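Local coordinates for PilY2 protein (Pseudomonas aeruginosa, PDB 3TDQ) that probably takes part in the assembly of type 4 pili (fimbriae), by a mechanism not yet established, at residues 6-14 against 23-31. Residues are numbered along the deposited sequence; the frame is centred on the assembly and turned at random. Where two conformers were deposited one is given.
Sequences TFEGAGVVF and VDIDHRLYR. With NA (sodium ion), chain D.
One face of the Phe-14 ring carries the imidazole of His-27, whose CE1 lies 3.5 Å above the ring plane, nearer the ring's margin than its centre; the two planes are turned 44° apart. Asp-26 OD1 sits at the phenyl edge, in plane. Phe-7 and Tyr-30 form the second aromatic pair: their planes are only 19° apart, but the rings are displaced so far that little of one lies over the other, and they touch through Phe-7 CE2 and Tyr-30 CE2 at 3.7 Å. The pairs join parts of a three-stranded antiparallel meander, consistent with the family's place in the OB clan: Phe-14 with His-27 links strand 6-17 to the type I' turn from Ile-25 to Arg-28, which connects strands 22-25 and 28-31, and Phe-7 with Tyr-30 links strands 6-17 and 28-31. Val-13 and Ile-25 form a non-hydrogen-bonded pair, beside which Phe-14 N donates to Asp-24 O at 2.8 Å. On the face they share, Val-13 CG2 leans on Ile-25 CG1, while Val-13 CG1, anti to the backbone N (chi1 177°), reaches Val-23 CG2; Ile-66 of strand 65-71 adds to this packing on Val-23 and Ile-25. In the turn, Asp-26 grips Val-12 twice: its N donates to Val-12 O, and its OD1 accepts Val-12 N-H at 3.1 Å, from above the carboxylate plane. Arg-28 NH1 bonds to Asp-26 O. At the far end of strand 6-17, Thr-6 O and OG1 bind a sodium ion together with Asp-3 and three waters. One water links strand to turn, donating to both Ala-10 O and Asp-26 OD2, 2.8 Å from each.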
loop_
_atom_site.group_PDB
_atom_site.type_symbol
_atom_site.label_atom_id
_atom_site.label_comp_id
_atom_site.label_asym_id
_atom_site.label_seq_id
_atom_site.Cartn_x
_atom_site.Cartn_y
_atom_site.Cartn_z
ATOM N N THR A 6 -17.856 1.045 -0.743
ATOM C CA THR A 6 -16.399 0.996 -0.897
ATOM C C THR A 6 -16.049 -0.277 -1.653
ATOM O O THR A 6 -16.830 -1.238 -1.719
ATOM C CB THR A 6 -15.647 1.078 0.447
ATOM O OG1 THR A 6 -15.991 -0.074 1.212
ATOM C CG2 THR A 6 -15.953 2.365 1.233
ATOM N N PHE A 7 -14.871 -0.289 -2.236
ATOM C CA PHE A 7 -14.404 -1.481 -2.948
ATOM C C PHE A 7 -12.894 -1.628 -2.764
ATOM O O PHE A 7 -12.202 -0.654 -2.464
ATOM C CB PHE A 7 -14.784 -1.414 -4.448
ATOM C CG PHE A 7 -13.962 -0.408 -5.206
ATOM C CD1 PHE A 7 -14.325 0.943 -5.227
ATOM C CD2 PHE A 7 -12.803 -0.804 -5.871
ATOM C CE1 PHE A 7 -13.548 1.872 -5.911
ATOM C CE2 PHE A 7 -12.020 0.117 -6.538
ATOM C CZ PHE A 7 -12.402 1.451 -6.570
ATOM N N GLU A 8 -12.386 -2.833 -3.007
ATOM C CA GLU A 8 -10.970 -3.125 -2.970
ATOM C C GLU A 8 -10.676 -4.209 -3.995
ATOM O O GLU A 8 -11.474 -5.124 -4.181
ATOM C CB GLU A 8 -10.519 -3.561 -1.564
ATOM C CG GLU A 8 -9.043 -3.920 -1.489
ATOM C CD GLU A 8 -8.511 -4.139 -0.088
ATOM O OE1 GLU A 8 -9.147 -4.877 0.698
ATOM O OE2 GLU A 8 -7.464 -3.537 0.234
ATOM N N GLY A 9 -9.524 -4.111 -4.632
ATOM C CA GLY A 9 -9.088 -5.121 -5.588
ATOM C C GLY A 9 -7.591 -5.139 -5.772
ATOM O O GLY A 9 -6.859 -4.421 -5.083
ATOM N N ALA A 10 -7.134 -5.968 -6.713
ATOM C CA ALA A 10 -5.729 -6.087 -7.091
ATOM C C ALA A 10 -5.635 -6.521 -8.536
ATOM O O ALA A 10 -6.510 -7.226 -9.021
ATOM C CB ALA A 10 -4.996 -7.068 -6.186
ATOM N N GLY A 11 -4.619 -6.046 -9.236
ATOM C CA GLY A 11 -4.438 -6.412 -10.634
ATOM C C GLY A 11 -3.207 -5.806 -11.260
ATOM O O GLY A 11 -2.257 -5.447 -10.566
ATOM N N VAL A 12 -3.217 -5.737 -12.582
ATOM C CA VAL A 12 -2.129 -5.206 -13.401
ATOM C C VAL A 12 -2.652 -3.996 -14.168
ATOM O O VAL A 12 -3.709 -4.079 -14.789
ATOM C CB VAL A 12 -1.550 -6.297 -14.368
ATOM C CG1 VAL A 12 -0.410 -5.741 -15.223
ATOM C CG2 VAL A 12 -1.085 -7.551 -13.607
ATOM N N VAL A 13 -1.900 -2.887 -14.147
ATOM C CA VAL A 13 -2.244 -1.689 -14.919
ATOM C C VAL A 13 -1.913 -1.971 -16.399
ATOM O O VAL A 13 -0.805 -2.404 -16.710
ATOM C CB VAL A 13 -1.500 -0.413 -14.393
ATOM C CG1 VAL A 13 -1.806 0.808 -15.261
ATOM C CG2 VAL A 13 -1.838 -0.122 -12.926
ATOM N N PHE A 14 -2.859 -1.729 -17.304
ATOM C CA PHE A 14 -2.626 -1.907 -18.739
ATOM C C PHE A 14 -2.413 -0.554 -19.429
ATOM O O PHE A 14 -1.634 -0.467 -20.375
ATOM C CB PHE A 14 -3.788 -2.670 -19.391
ATOM C CG PHE A 14 -3.681 -4.165 -19.167
ATOM C CD1 PHE A 14 -4.021 -4.729 -17.941
ATOM C CD2 PHE A 14 -3.242 -5.008 -20.184
ATOM C CE1 PHE A 14 -3.902 -6.107 -17.728
ATOM C CE2 PHE A 14 -3.140 -6.386 -19.974
ATOM C CZ PHE A 14 -3.462 -6.922 -18.743
ATOM N N VAL A 23 -7.426 5.176 -15.068
ATOM C CA VAL A 23 -6.483 4.085 -15.009
ATOM C C VAL A 23 -7.236 2.806 -15.430
ATOM O O VAL A 23 -8.383 2.564 -15.033
ATOM C CB VAL A 23 -5.744 3.972 -13.649
ATOM C CG1 VAL A 23 -6.667 3.505 -12.523
ATOM C CG2 VAL A 23 -4.533 3.045 -13.757
ATOM N N ASP A 24 -6.589 2.045 -16.289
ATOM C CA ASP A 24 -7.099 0.776 -16.795
ATOM C C ASP A 24 -6.339 -0.343 -16.069
ATOM O O ASP A 24 -5.120 -0.491 -16.232
ATOM C CB ASP A 24 -6.916 0.742 -18.325
ATOM C CG ASP A 24 -7.043 -0.575 -19.052
ATOM O OD1 ASP A 24 -7.221 -1.623 -18.379
ATOM O OD2 ASP A 24 -6.916 -0.569 -20.288
ATOM N N ILE A 25 -7.071 -1.112 -15.265
ATOM C CA ILE A 25 -6.560 -2.248 -14.487
ATOM C C ILE A 25 -7.340 -3.485 -14.919
ATOM O O ILE A 25 -8.566 -3.520 -14.745
ATOM C CB ILE A 25 -6.666 -1.998 -12.941
ATOM C CG1 ILE A 25 -5.887 -0.722 -12.523
ATOM C CG2 ILE A 25 -6.172 -3.226 -12.140
ATOM C CD1 ILE A 25 -6.224 -0.226 -11.116
ATOM N N ASP A 26 -6.639 -4.489 -15.507
ATOM C CA ASP A 26 -7.260 -5.746 -15.987
ATOM C C ASP A 26 -8.474 -5.453 -16.909
ATOM O O ASP A 26 -9.481 -6.161 -16.850
ATOM C CB ASP A 26 -7.687 -6.666 -14.816
ATOM C CG ASP A 26 -6.569 -7.131 -13.869
ATOM O OD1 ASP A 26 -5.387 -7.070 -14.265
ATOM O OD2 ASP A 26 -6.893 -7.583 -12.746
ATOM N N HIS A 27 -8.361 -4.405 -17.758
ATOM C CA HIS A 27 -9.361 -4.001 -18.766
ATOM C C HIS A 27 -10.635 -3.400 -18.163
ATOM O O HIS A 27 -11.619 -3.244 -18.884
ATOM C CB HIS A 27 -9.696 -5.159 -19.740
ATOM C CG HIS A 27 -8.482 -5.928 -20.149
ATOM N ND1 HIS A 27 -7.476 -5.340 -20.903
ATOM C CD2 HIS A 27 -8.106 -7.187 -19.819
ATOM C CE1 HIS A 27 -6.539 -6.268 -21.034
ATOM N NE2 HIS A 27 -6.880 -7.399 -20.403
ATOM N N ARG A 28 -10.612 -3.039 -16.870
ATOM C CA ARG A 28 -11.687 -2.276 -16.210
ATOM C C ARG A 28 -11.172 -0.848 -16.023
ATOM O O ARG A 28 -9.958 -0.663 -15.913
ATOM C CB ARG A 28 -12.108 -2.890 -14.862
ATOM C CG ARG A 28 -13.019 -4.118 -14.970
ATOM C CD ARG A 28 -12.250 -5.388 -15.251
ATOM N NE ARG A 28 -13.132 -6.550 -15.363
ATOM C CZ ARG A 28 -12.741 -7.752 -15.764
ATOM N NH1 ARG A 28 -11.479 -7.962 -16.126
ATOM N NH2 ARG A 28 -13.612 -8.748 -15.836
ATOM N N LEU A 29 -12.056 0.148 -15.981
ATOM C CA LEU A 29 -11.626 1.549 -15.810
ATOM C C LEU A 29 -12.041 2.109 -14.474
ATOM O O LEU A 29 -13.134 1.822 -13.969
ATOM C CB LEU A 29 -12.203 2.450 -16.915
ATOM C CG LEU A 29 -11.670 2.202 -18.331
ATOM C CD1 LEU A 29 -12.443 2.994 -19.309
ATOM C CD2 LEU A 29 -10.191 2.601 -18.450
ATOM N N TYR A 30 -11.130 2.911 -13.893
ATOM C CA TYR A 30 -11.334 3.565 -12.631
ATOM C C TYR A 30 -10.912 5.000 -12.719
ATOM O O TYR A 30 -9.976 5.313 -13.462
ATOM C CB TYR A 30 -10.463 2.892 -11.529
ATOM C CG TYR A 30 -10.753 1.426 -11.325
ATOM C CD1 TYR A 30 -10.117 0.455 -12.100
ATOM C CD2 TYR A 30 -11.694 1.006 -10.382
ATOM C CE1 TYR A 30 -10.410 -0.898 -11.952
ATOM C CE2 TYR A 30 -11.982 -0.352 -10.214
ATOM C CZ TYR A 30 -11.330 -1.299 -11.000
ATOM O OH TYR A 30 -11.590 -2.640 -10.881
ATOM N N ARG A 31 -11.550 5.860 -11.923
ATOM C CA ARG A 31 -11.137 7.251 -11.827
ATOM C C ARG A 31 -9.971 7.291 -10.856
ATOM O O ARG A 31 -10.054 6.687 -9.786
ATOM C CB ARG A 31 -12.296 8.157 -11.351
ATOM C CG ARG A 31 -11.946 9.656 -11.282
ATOM C CD ARG A 31 -11.982 10.338 -12.652
ATOM N NE ARG A 31 -13.288 10.185 -13.292
ATOM C CZ ARG A 31 -13.512 10.327 -14.590
ATOM N NH1 ARG A 31 -12.521 10.653 -15.410
ATOM N NH2 ARG A 31 -14.729 10.145 -15.080
HETATM NA NA NA D . -16.843 -2.565 0.246
HETATM O O HOH W 1 -8.374 -6.209 -10.772
HETATM O O HOH W 2 -16.248 -3.168 2.722
HETATM O O HOH W 3 -18.034 -4.425 -0.594
HETATM O O HOH W 4 -14.128 -2.975 0.349
#